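Local coordinates for protein A-adding tRNA nucleotidyltransferase (Aquifex aeolicus, PDB 4WBY) that adds the terminal adenosine to tRNAs that already end in CC, using ATP and magnesium to complete the CCA tail, at residues K59-A62 with R63-V67; H70-E74 with F75-H79; M343-E346 with E347-E350. One frame throughout, in Å; residues are numbered along the deposited sequence.

Interaction 1. Residues K59-A62 with R63-V67; sequences KELA and RRHGV
E60 takes two arginines at once, R63 and R64, three and four residues further along the same helix. Its CG stands anti to the backbone N (chi1 175°) and the chain then bends at chi2, which brings the carboxylate to both. R63 runs alongside E60, pointing the same way, and grips it side-on: R63 NE bonds to E60 OE1 at 3.1 Å and R63 NH2 to E60 OE2 at 2.7 Å, the first nearly straight but from above the carboxylate plane. R64 crosses obliquely, its guanidinium plane turned 85° from the carboxylate, and R64 NE meets E60 OE2 at 2.7 Å on the anti side, while R63 NH2 uses the syn side. OE2 therefore sits between two cationic groups, which would be expected to favour its ionised form. An alanine here removes the carboxylate, and would probably leave R63 and R64 facing each other's charge without the shared anion and R63 freer to swing. L61 O lies at the edge of the H65 ring, in its plane, and L61 CD1 touches H65 CD2 at 3.7 Å. The helix ends in a Schellman motif at G66, where V67 N bonds back to A62 O at 3.0 Å. Helix 7-22 flanks this end, E22 pairing with R64 and E15 with H65, while L61, A62 and V67 pack on strand 77-82 of the head-domain sheet.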
ATOM      1  N   LYS A  59       5.579 -29.398   2.226  1.00 16.41           N
ATOM      2  CA  LYS A  59       4.600 -30.475   2.135  1.00 18.23           C
ATOM      3  C   LYS A  59       4.614 -31.332   3.403  1.00 18.26           C
ATOM      4  O   LYS A  59       3.570 -31.799   3.859  1.00 19.07           O
ATOM      5  CB  LYS A  59       4.856 -31.335   0.889  1.00 19.07           C
ATOM      6  CG  LYS A  59       4.433 -30.651  -0.408  1.00 20.77           C
ATOM      7  CD  LYS A  59       4.907 -31.404  -1.640  1.00 25.45           C
ATOM      8  CE  LYS A  59       4.319 -32.791  -1.734  1.00 30.62           C
ATOM      9  NZ  LYS A  59       4.743 -33.440  -3.010  1.00 35.29           N
ATOM     10  N   GLU A  60       5.795 -31.533   3.981  1.00 18.09           N
ATOM     11  CA  GLU A  60       5.886 -32.327   5.201  1.00 18.61           C
ATOM     12  C   GLU A  60       5.309 -31.577   6.401  1.00 16.52           C
ATOM     13  O   GLU A  60       4.596 -32.159   7.219  1.00 17.98           O
ATOM     14  CB  GLU A  60       7.333 -32.738   5.467  1.00 19.46           C
ATOM     15  CG  GLU A  60       7.547 -33.472   6.792  1.00 22.92           C
ATOM     16  CD  GLU A  60       6.798 -34.801   6.881  1.00 29.73           C
ATOM     17  OE1 GLU A  60       6.392 -35.348   5.833  1.00 32.16           O
ATOM     18  OE2 GLU A  60       6.616 -35.302   8.011  1.00 33.28           O
ATOM     19  N   LEU A  61       5.625 -30.290   6.518  1.00 15.39           N
ATOM     20  CA  LEU A  61       5.023 -29.478   7.565  1.00 15.71           C
ATOM     21  C   LEU A  61       3.495 -29.491   7.441  1.00 16.16           C
ATOM     22  O   LEU A  61       2.774 -29.641   8.437  1.00 16.93           O
ATOM     23  CB  LEU A  61       5.556 -28.039   7.507  1.00 14.66           C
ATOM     24  CG  LEU A  61       5.035 -27.085   8.588  1.00 14.94           C
ATOM     25  CD1 LEU A  61       5.548 -27.485   9.977  1.00 16.03           C
ATOM     26  CD2 LEU A  61       5.388 -25.623   8.269  1.00 16.73           C
ATOM     27  N   ALA A  62       3.006 -29.353   6.216  1.00 16.56           N
ATOM     28  CA  ALA A  62       1.566 -29.340   5.973  1.00 16.35           C
ATOM     29  C   ALA A  62       0.913 -30.667   6.357  1.00 16.63           C
ATOM     30  O   ALA A  62      -0.172 -30.682   6.937  1.00 17.68           O
ATOM     31  CB  ALA A  62       1.284 -29.021   4.524  1.00 17.37           C
ATOM     32  N   ARG A  63       1.570 -31.772   6.019  1.00 18.55           N
ATOM     33  CA  ARG A  63       1.071 -33.098   6.368  1.00 19.83           C
ATOM     34  C   ARG A  63       0.929 -33.243   7.886  1.00 19.17           C
ATOM     35  O   ARG A  63      -0.091 -33.733   8.398  1.00 20.03           O
ATOM     36  CB  ARG A  63       2.011 -34.175   5.818  1.00 24.73           C
ATOM     37  CG  ARG A  63       1.538 -35.591   6.082  1.00 30.85           C
ATOM     38  CD  ARG A  63       2.621 -36.625   5.763  1.00 35.02           C
ATOM     39  NE  ARG A  63       3.717 -36.586   6.728  1.00 36.33           N
ATOM     40  CZ  ARG A  63       3.677 -37.166   7.922  1.00 38.99           C
ATOM     41  NH1 ARG A  63       2.598 -37.836   8.293  1.00 42.78           N
ATOM     42  NH2 ARG A  63       4.716 -37.083   8.744  1.00 39.17           N
ATOM     43  N   ARG A  64       1.949 -32.800   8.611  1.00 18.30           N
ATOM     44  CA  ARG A  64       1.918 -32.925  10.060  1.00 19.65           C
ATOM     45  C   ARG A  64       0.814 -32.086  10.686  1.00 18.83           C
ATOM     46  O   ARG A  64       0.249 -32.471  11.715  1.00 21.96           O
ATOM     47  CB  ARG A  64       3.269 -32.546  10.651  1.00 20.62           C
ATOM     48  CG  ARG A  64       4.361 -33.487  10.213  1.00 21.02           C
ATOM     49  CD  ARG A  64       5.680 -33.170  10.879  1.00 25.34           C
ATOM     50  NE  ARG A  64       6.747 -33.978  10.303  1.00 28.77           N
ATOM     51  CZ  ARG A  64       7.975 -34.070  10.801  1.00 33.92           C
ATOM     52  NH1 ARG A  64       8.301 -33.414  11.905  1.00 36.53           N
ATOM     53  NH2 ARG A  64       8.875 -34.829  10.198  1.00 35.81           N
ATOM     54  N   HIS A  65       0.491 -30.952  10.063  1.00 16.91           N
ATOM     55  CA  HIS A  65      -0.547 -30.074  10.598  1.00 17.06           C
ATOM     56  C   HIS A  65      -1.924 -30.286   9.969  1.00 17.89           C
ATOM     57  O   HIS A  65      -2.890 -29.632  10.359  1.00 19.47           O
ATOM     58  CB  HIS A  65      -0.108 -28.618  10.455  1.00 16.31           C
ATOM     59  CG  HIS A  65       0.932 -28.232  11.453  1.00 16.03           C
ATOM     60  ND1 HIS A  65       0.615 -27.668  12.670  1.00 18.89           N
ATOM     61  CD2 HIS A  65       2.280 -28.391  11.450  1.00 16.79           C
ATOM     62  CE1 HIS A  65       1.725 -27.463  13.358  1.00 19.17           C
ATOM     63  NE2 HIS A  65       2.746 -27.900  12.643  1.00 18.46           N
ATOM     64  N   GLY A  66      -2.016 -31.221   9.026  1.00 17.31           N
ATOM     65  CA  GLY A  66      -3.278 -31.514   8.369  1.00 18.67           C
ATOM     66  C   GLY A  66      -3.849 -30.355   7.569  1.00 18.88           C
ATOM     67  O   GLY A  66      -5.072 -30.182   7.521  1.00 18.13           O
ATOM     68  N   VAL A  67      -2.984 -29.560   6.933  1.00 17.21           N
ATOM     69  CA  VAL A  67      -3.464 -28.435   6.123  1.00 17.06           C
ATOM     70  C   VAL A  67      -3.138 -28.596   4.645  1.00 16.97           C
ATOM     71  O   VAL A  67      -2.197 -29.302   4.275  1.00 18.59           O
ATOM     72  CB  VAL A  67      -2.886 -27.075   6.609  1.00 16.97           C
ATOM     73  CG1 VAL A  67      -3.331 -26.794   8.043  1.00 18.42           C
ATOM     74  CG2 VAL A  67      -1.355 -27.020   6.461  1.00 16.49           C
TER

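Interaction 2. Residues H70-E74 with F75-H79; sequences HPFPE and FGTAH
F72 and T77 form the hydrogen-bonded pair next to the turn of an antiparallel beta hairpin, and F72 uses both its backbone N and O there. F72 N gives its hydrogen to T77 O at 2.7 Å. F72 O takes two: F75 N at 3.0 Å and T77 N at 3.3 Å, reaching it from opposite faces of the carbonyl plane. With G76 and T77 both set against F72, this is a G1 beta bulge, and G76 has the positive phi that glycine accepts readily; its N makes a weak bond to P73 O. Further from the turn, H70 and H79 bond both ways, H70 N to H79 O at 2.8 Å and H79 N to H70 O at 3.0 Å. H70 O also receives a CA-H contact from A78 CA at 3.2 Å. P71, in the non-hydrogen-bonded pair with A78, has no N-H to offer. F72 CG stands anti to its carbonyl carbon (chi1 -61°), which carries the ring to H79: the two rings are set obliquely, planes at 82°, with F72 CE2 3.5 Å from H79 ND1. H79 NE2 is hydrogen-bonded to E88 OE1, and the H79 side chain lies about 6 Å from that of D47, an inferred magnesium ligand. Strand 69-72 is outermost in the head-domain sheet; 77-82 pairs onward with strand 85-91, while P71 and A78 touch helix 54-65.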
ATOM      1  N   HIS A  70      -0.057 -25.333  -1.269  1.00 19.52           N
ATOM      2  CA  HIS A  70      -0.037 -24.911  -2.662  1.00 20.83           C
ATOM      3  C   HIS A  70       1.377 -24.869  -3.195  1.00 20.38           C
ATOM      4  O   HIS A  70       2.099 -23.916  -2.919  1.00 21.23           O
ATOM      5  CB  HIS A  70      -0.624 -23.503  -2.818  0.50 22.17           C
ATOM      6  CG  HIS A  70      -2.118 -23.436  -2.782  0.50 24.12           C
ATOM      7  ND1 HIS A  70      -2.797 -22.236  -2.786  0.50 25.22           N
ATOM      8  CD2 HIS A  70      -3.064 -24.404  -2.769  0.50 21.92           C
ATOM      9  CE1 HIS A  70      -4.097 -22.468  -2.764  0.50 25.00           C
ATOM     10  NE2 HIS A  70      -4.285 -23.776  -2.749  0.50 24.42           N
ATOM     11  N   PRO A  71       1.776 -25.889  -3.966  1.00 21.27           N
ATOM     12  CA  PRO A  71       3.127 -25.919  -4.536  1.00 24.44           C
ATOM     13  C   PRO A  71       3.224 -25.206  -5.875  1.00 25.85           C
ATOM     14  O   PRO A  71       2.269 -25.189  -6.659  1.00 28.30           O
ATOM     15  CB  PRO A  71       3.393 -27.414  -4.710  1.00 25.45           C
ATOM     16  CG  PRO A  71       2.041 -27.978  -5.007  1.00 26.59           C
ATOM     17  CD  PRO A  71       1.047 -27.145  -4.214  1.00 23.92           C
ATOM     18  N   PHE A  72       4.392 -24.633  -6.128  1.00 25.69           N
ATOM     19  CA  PHE A  72       4.687 -23.983  -7.391  1.00 26.47           C
ATOM     20  C   PHE A  72       6.069 -24.420  -7.865  1.00 28.35           C
ATOM     21  O   PHE A  72       7.054 -23.724  -7.632  1.00 27.19           O
ATOM     22  CB  PHE A  72       4.607 -22.466  -7.234  1.00 29.93           C
ATOM     23  CG  PHE A  72       3.247 -21.979  -6.828  1.00 31.24           C
ATOM     24  CD1 PHE A  72       2.284 -21.698  -7.787  1.00 35.89           C
ATOM     25  CD2 PHE A  72       2.916 -21.828  -5.491  1.00 33.06           C
ATOM     26  CE1 PHE A  72       1.025 -21.258  -7.419  1.00 38.89           C
ATOM     27  CE2 PHE A  72       1.657 -21.386  -5.120  1.00 36.60           C
ATOM     28  CZ  PHE A  72       0.712 -21.102  -6.085  1.00 39.35           C
ATOM     29  N   PRO A  73       6.141 -25.592  -8.516  1.00 32.62           N
ATOM     30  CA  PRO A  73       7.415 -26.212  -8.907  1.00 34.16           C
ATOM     31  C   PRO A  73       8.307 -25.304  -9.744  1.00 34.00           C
ATOM     32  O   PRO A  73       9.524 -25.328  -9.576  1.00 35.61           O
ATOM     33  CB  PRO A  73       6.975 -27.433  -9.717  1.00 36.22           C
ATOM     34  CG  PRO A  73       5.628 -27.767  -9.182  1.00 36.94           C
ATOM     35  CD  PRO A  73       4.988 -26.450  -8.841  1.00 34.33           C
ATOM     36  N   GLU A  74       7.714 -24.509 -10.628  1.00 36.34           N
ATOM     37  CA  GLU A  74       8.499 -23.664 -11.519  1.00 39.24           C
ATOM     38  C   GLU A  74       9.197 -22.529 -10.771  1.00 37.82           C
ATOM     39  O   GLU A  74      10.174 -21.965 -11.259  1.00 40.59           O
ATOM     40  CB  GLU A  74       7.611 -23.107 -12.633  1.00 46.66           C
ATOM     41  CG  GLU A  74       7.301 -24.138 -13.709  1.00 54.72           C
ATOM     42  CD  GLU A  74       5.962 -23.911 -14.382  1.00 62.44           C
ATOM     43  OE1 GLU A  74       5.128 -23.174 -13.813  1.00 65.23           O
ATOM     44  OE2 GLU A  74       5.746 -24.474 -15.477  1.00 64.35           O
ATOM     45  N   PHE A  75       8.704 -22.207  -9.580  1.00 35.41           N
ATOM     46  CA  PHE A  75       9.322 -21.172  -8.757  1.00 35.43           C
ATOM     47  C   PHE A  75      10.053 -21.755  -7.548  1.00 33.34           C
ATOM     48  O   PHE A  75      10.736 -21.031  -6.826  1.00 37.25           O
ATOM     49  CB  PHE A  75       8.275 -20.165  -8.271  1.00 39.50           C
ATOM     50  CG  PHE A  75       7.581 -19.421  -9.376  1.00 45.69           C
ATOM     51  CD1 PHE A  75       8.219 -18.386 -10.040  1.00 48.62           C
ATOM     52  CD2 PHE A  75       6.283 -19.743  -9.736  1.00 48.05           C
ATOM     53  CE1 PHE A  75       7.579 -17.695 -11.052  1.00 50.79           C
ATOM     54  CE2 PHE A  75       5.639 -19.055 -10.750  1.00 50.17           C
ATOM     55  CZ  PHE A  75       6.288 -18.031 -11.407  1.00 51.11           C
ATOM     56  N   GLY A  76       9.904 -23.057  -7.321  1.00 29.12           N
ATOM     57  CA  GLY A  76      10.485 -23.694  -6.148  1.00 26.69           C
ATOM     58  C   GLY A  76       9.893 -23.187  -4.842  1.00 23.54           C
ATOM     59  O   GLY A  76      10.578 -23.133  -3.816  1.00 23.87           O
ATOM     60  N   THR A  77       8.616 -22.814  -4.883  1.00 20.82           N
ATOM     61  CA  THR A  77       7.947 -22.233  -3.728  1.00 19.62           C
ATOM     62  C   THR A  77       6.686 -22.989  -3.358  1.00 17.78           C
ATOM     63  O   THR A  77       6.088 -23.665  -4.192  1.00 21.88           O
ATOM     64  CB  THR A  77       7.552 -20.766  -3.973  1.00 24.40           C
ATOM     65  OG1 THR A  77       6.587 -20.705  -5.034  1.00 30.17           O
ATOM     66  CG2 THR A  77       8.771 -19.935  -4.337  1.00 23.53           C
ATOM     67  N   ALA A  78       6.277 -22.855  -2.104  1.00 16.78           N
ATOM     68  CA  ALA A  78       5.002 -23.404  -1.647  1.00 16.97           C
ATOM     69  C   ALA A  78       4.397 -22.515  -0.572  1.00 17.04           C
ATOM     70  O   ALA A  78       5.113 -21.869   0.186  1.00 18.25           O
ATOM     71  CB  ALA A  78       5.181 -24.827  -1.122  1.00 19.06           C
ATOM     72  N   HIS A  79       3.074 -22.495  -0.509  1.00 17.76           N
ATOM     73  CA  HIS A  79       2.352 -21.691   0.466  1.00 19.48           C
ATOM     74  C   HIS A  79       1.374 -22.557   1.238  1.00 17.49           C
ATOM     75  O   HIS A  79       0.780 -23.485   0.679  1.00 17.77           O
ATOM     76  CB  HIS A  79       1.602 -20.539  -0.219  1.00 25.35           C
ATOM     77  CG  HIS A  79       2.487 -19.617  -0.999  1.00 33.89           C
ATOM     78  ND1 HIS A  79       2.997 -19.943  -2.237  1.00 39.57           N
ATOM     79  CD2 HIS A  79       2.956 -18.379  -0.713  1.00 38.99           C
ATOM     80  CE1 HIS A  79       3.736 -18.943  -2.684  1.00 40.93           C
ATOM     81  NE2 HIS A  79       3.729 -17.982  -1.778  1.00 40.80           N
TER

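Interaction 3. Residues M343-E346 with E347-E350; sequences MLEE and ELKE
E347 turns its CG between its own backbone N and carbonyl carbon (chi1 66°) and bends again at chi2, folding its carboxylate back over E345, while K349 sends CG anti to its backbone N (chi1 -171°), which lays its CG and CD against M343. This is a helix-to-helix connection in the all-helical part of the chain beyond the head domain: E347 lies in the turn between helices 336-342 and 349-359, and K349 opens the second helix. Within the turn L348 N bonds to E345 O at 2.8 Å. E345 and E347 lie side by side, pointing the same way with carboxylate planes 69° apart, and E345 OE1 comes within 3.5 Å of E347 OE2. Two like charges that close would be unfavourable alone, but E347 OE2 also pairs with K319 of helix 311-320, which probably eases the cost. L348 runs alongside E345, its CD1 3.9 Å from E345 CB, and packs on helix 311-320 at L318. M343 and K349 cross at about a right angle: M343 CE touches K349 CG at 3.9 Å, while M343 itself leans on V255 and W258 of helix 243-262. E346 brings its carboxylate beside the aliphatic part of K349, OE1 being 3.6 Å from K349 CE. At the start of helix 349-359 a water joins the turns, giving a hydrogen to E346 O at 2.7 Å and accepting one from E350 N at 2.9 Å.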
ATOM      1  N   MET A 343     -15.192  18.561   0.464  1.00 24.09           N
ATOM      2  CA  MET A 343     -14.671  19.218   1.657  1.00 25.94           C
ATOM      3  C   MET A 343     -13.347  19.939   1.423  1.00 26.93           C
ATOM      4  O   MET A 343     -12.869  20.646   2.304  1.00 27.11           O
ATOM      5  CB  MET A 343     -14.516  18.209   2.787  1.00 26.12           C
ATOM      6  CG  MET A 343     -15.852  17.767   3.345  1.00 26.55           C
ATOM      7  SD  MET A 343     -15.698  16.636   4.732  1.00 28.29           S
ATOM      8  CE  MET A 343     -14.834  17.655   5.921  1.00 28.74           C
ATOM      9  N   LEU A 344     -12.763  19.765   0.242  1.00 24.79           N
ATOM     10  CA  LEU A 344     -11.582  20.536  -0.149  1.00 25.05           C
ATOM     11  C   LEU A 344     -11.957  21.954  -0.561  1.00 27.67           C
ATOM     12  O   LEU A 344     -11.088  22.814  -0.702  1.00 30.69           O
ATOM     13  CB  LEU A 344     -10.841  19.848  -1.294  1.00 26.15           C
ATOM     14  CG  LEU A 344     -10.370  18.431  -0.979  1.00 26.72           C
ATOM     15  CD1 LEU A 344      -9.752  17.769  -2.203  1.00 28.50           C
ATOM     16  CD2 LEU A 344      -9.374  18.458   0.175  1.00 29.21           C
ATOM     17  N   GLU A 345     -13.248  22.185  -0.779  1.00 26.92           N
ATOM     18  CA  GLU A 345     -13.747  23.522  -1.071  1.00 30.09           C
ATOM     19  C   GLU A 345     -14.166  24.177   0.236  1.00 31.36           C
ATOM     20  O   GLU A 345     -15.153  23.770   0.846  1.00 31.30           O
ATOM     21  CB  GLU A 345     -14.927  23.469  -2.040  1.00 31.85           C
ATOM     22  CG  GLU A 345     -14.714  22.550  -3.231  1.00 34.81           C
ATOM     23  CD  GLU A 345     -13.649  23.061  -4.171  1.00 39.05           C
ATOM     24  OE1 GLU A 345     -13.495  24.296  -4.273  1.00 40.27           O
ATOM     25  OE2 GLU A 345     -12.968  22.229  -4.807  1.00 39.64           O
ATOM     26  N   GLU A 346     -13.421  25.190   0.663  1.00 35.11           N
ATOM     27  CA  GLU A 346     -13.623  25.773   1.986  1.00 38.98           C
ATOM     28  C   GLU A 346     -15.055  26.269   2.197  1.00 39.52           C
ATOM     29  O   GLU A 346     -15.603  26.160   3.293  1.00 39.84           O
ATOM     30  CB  GLU A 346     -12.630  26.917   2.217  1.00 44.46           C
ATOM     31  CG  GLU A 346     -12.688  27.526   3.615  1.00 52.60           C
ATOM     32  CD  GLU A 346     -12.312  26.542   4.715  1.00 58.85           C
ATOM     33  OE1 GLU A 346     -11.705  25.489   4.410  1.00 63.67           O
ATOM     34  OE2 GLU A 346     -12.623  26.825   5.892  1.00 58.76           O
ATOM     35  N   GLU A 347     -15.662  26.792   1.137  1.00 39.19           N
ATOM     36  CA  GLU A 347     -17.014  27.335   1.218  1.00 40.50           C
ATOM     37  C   GLU A 347     -18.079  26.241   1.318  1.00 38.25           C
ATOM     38  O   GLU A 347     -19.225  26.511   1.682  1.00 39.92           O
ATOM     39  CB  GLU A 347     -17.297  28.230   0.006  1.00 45.79           C
ATOM     40  CG  GLU A 347     -17.332  27.499  -1.336  1.00 52.37           C
ATOM     41  CD  GLU A 347     -15.952  27.108  -1.859  1.00 56.86           C
ATOM     42  OE1 GLU A 347     -14.939  27.422  -1.196  1.00 57.06           O
ATOM     43  OE2 GLU A 347     -15.884  26.484  -2.939  1.00 60.01           O
ATOM     44  N   LEU A 348     -17.696  25.008   1.006  1.00 34.49           N
ATOM     45  CA  LEU A 348     -18.637  23.895   1.014  1.00 32.35           C
ATOM     46  C   LEU A 348     -18.420  22.968   2.202  1.00 32.76           C
ATOM     47  O   LEU A 348     -19.283  22.147   2.518  1.00 32.24           O
ATOM     48  CB  LEU A 348     -18.527  23.091  -0.287  1.00 31.66           C
ATOM     49  CG  LEU A 348     -18.805  23.844  -1.589  1.00 31.69           C
ATOM     50  CD1 LEU A 348     -18.715  22.901  -2.786  1.00 33.53           C
ATOM     51  CD2 LEU A 348     -20.166  24.543  -1.537  1.00 31.63           C
ATOM     52  N   LYS A 349     -17.264  23.102   2.852  1.00 33.71           N
ATOM     53  CA  LYS A 349     -16.804  22.121   3.839  1.00 35.06           C
ATOM     54  C   LYS A 349     -17.805  21.886   4.968  1.00 35.94           C
ATOM     55  O   LYS A 349     -18.062  20.745   5.357  1.00 36.73           O
ATOM     56  CB  LYS A 349     -15.455  22.556   4.425  1.00 36.52           C
ATOM     57  CG  LYS A 349     -14.799  21.506   5.305  1.00 40.01           C
ATOM     58  CD  LYS A 349     -13.301  21.739   5.436  1.00 42.87           C
ATOM     59  CE  LYS A 349     -12.986  22.824   6.449  1.00 45.89           C
ATOM     60  NZ  LYS A 349     -13.227  22.354   7.840  1.00 48.74           N
ATOM     61  N   GLU A 350     -18.387  22.964   5.474  1.00 36.99           N
ATOM     62  CA  GLU A 350     -19.303  22.862   6.605  1.00 35.55           C
ATOM     63  C   GLU A 350     -20.654  22.263   6.216  1.00 34.74           C
ATOM     64  O   GLU A 350     -21.300  21.598   7.027  1.00 36.02           O
ATOM     65  CB  GLU A 350     -19.492  24.235   7.246  1.00 34.13           C
ATOM     66  CG  GLU A 350     -18.246  24.721   7.975  1.00 34.04           C
ATOM     67  CD  GLU A 350     -17.730  23.692   8.970  1.00 34.46           C
ATOM     68  OE1 GLU A 350     -18.540  23.179   9.769  1.00 39.31           O
ATOM     69  OE2 GLU A 350     -16.518  23.379   8.939  1.00 38.47           O
TER
HETATM   70  O   HOH W   1     -17.687  25.720   4.877  1.00 38.53           O

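This chain is the C-terminal nucleotidyltransferase part of a longer protein. Interactions 1 and 2 follow one another in its head domain, their centres 15 Å apart: helix 54-65 leads into strand 69-72, and both contacts pack against or belong to the same sheet. Interaction 3 lies on the opposite side of the chain's centre, with nearest atoms about 38 Å from interaction 2, between helices. None is wholly core. Interactions 1 and 3 are partly buried, with apolar residues inward and charges outward; interaction 2 is a surface hairpin. The chemistry follows: an anion shared by arginines in 1, backbone pairing round a bulge in 2, and in 3 crowded carboxylates with a water bridge at a helix start.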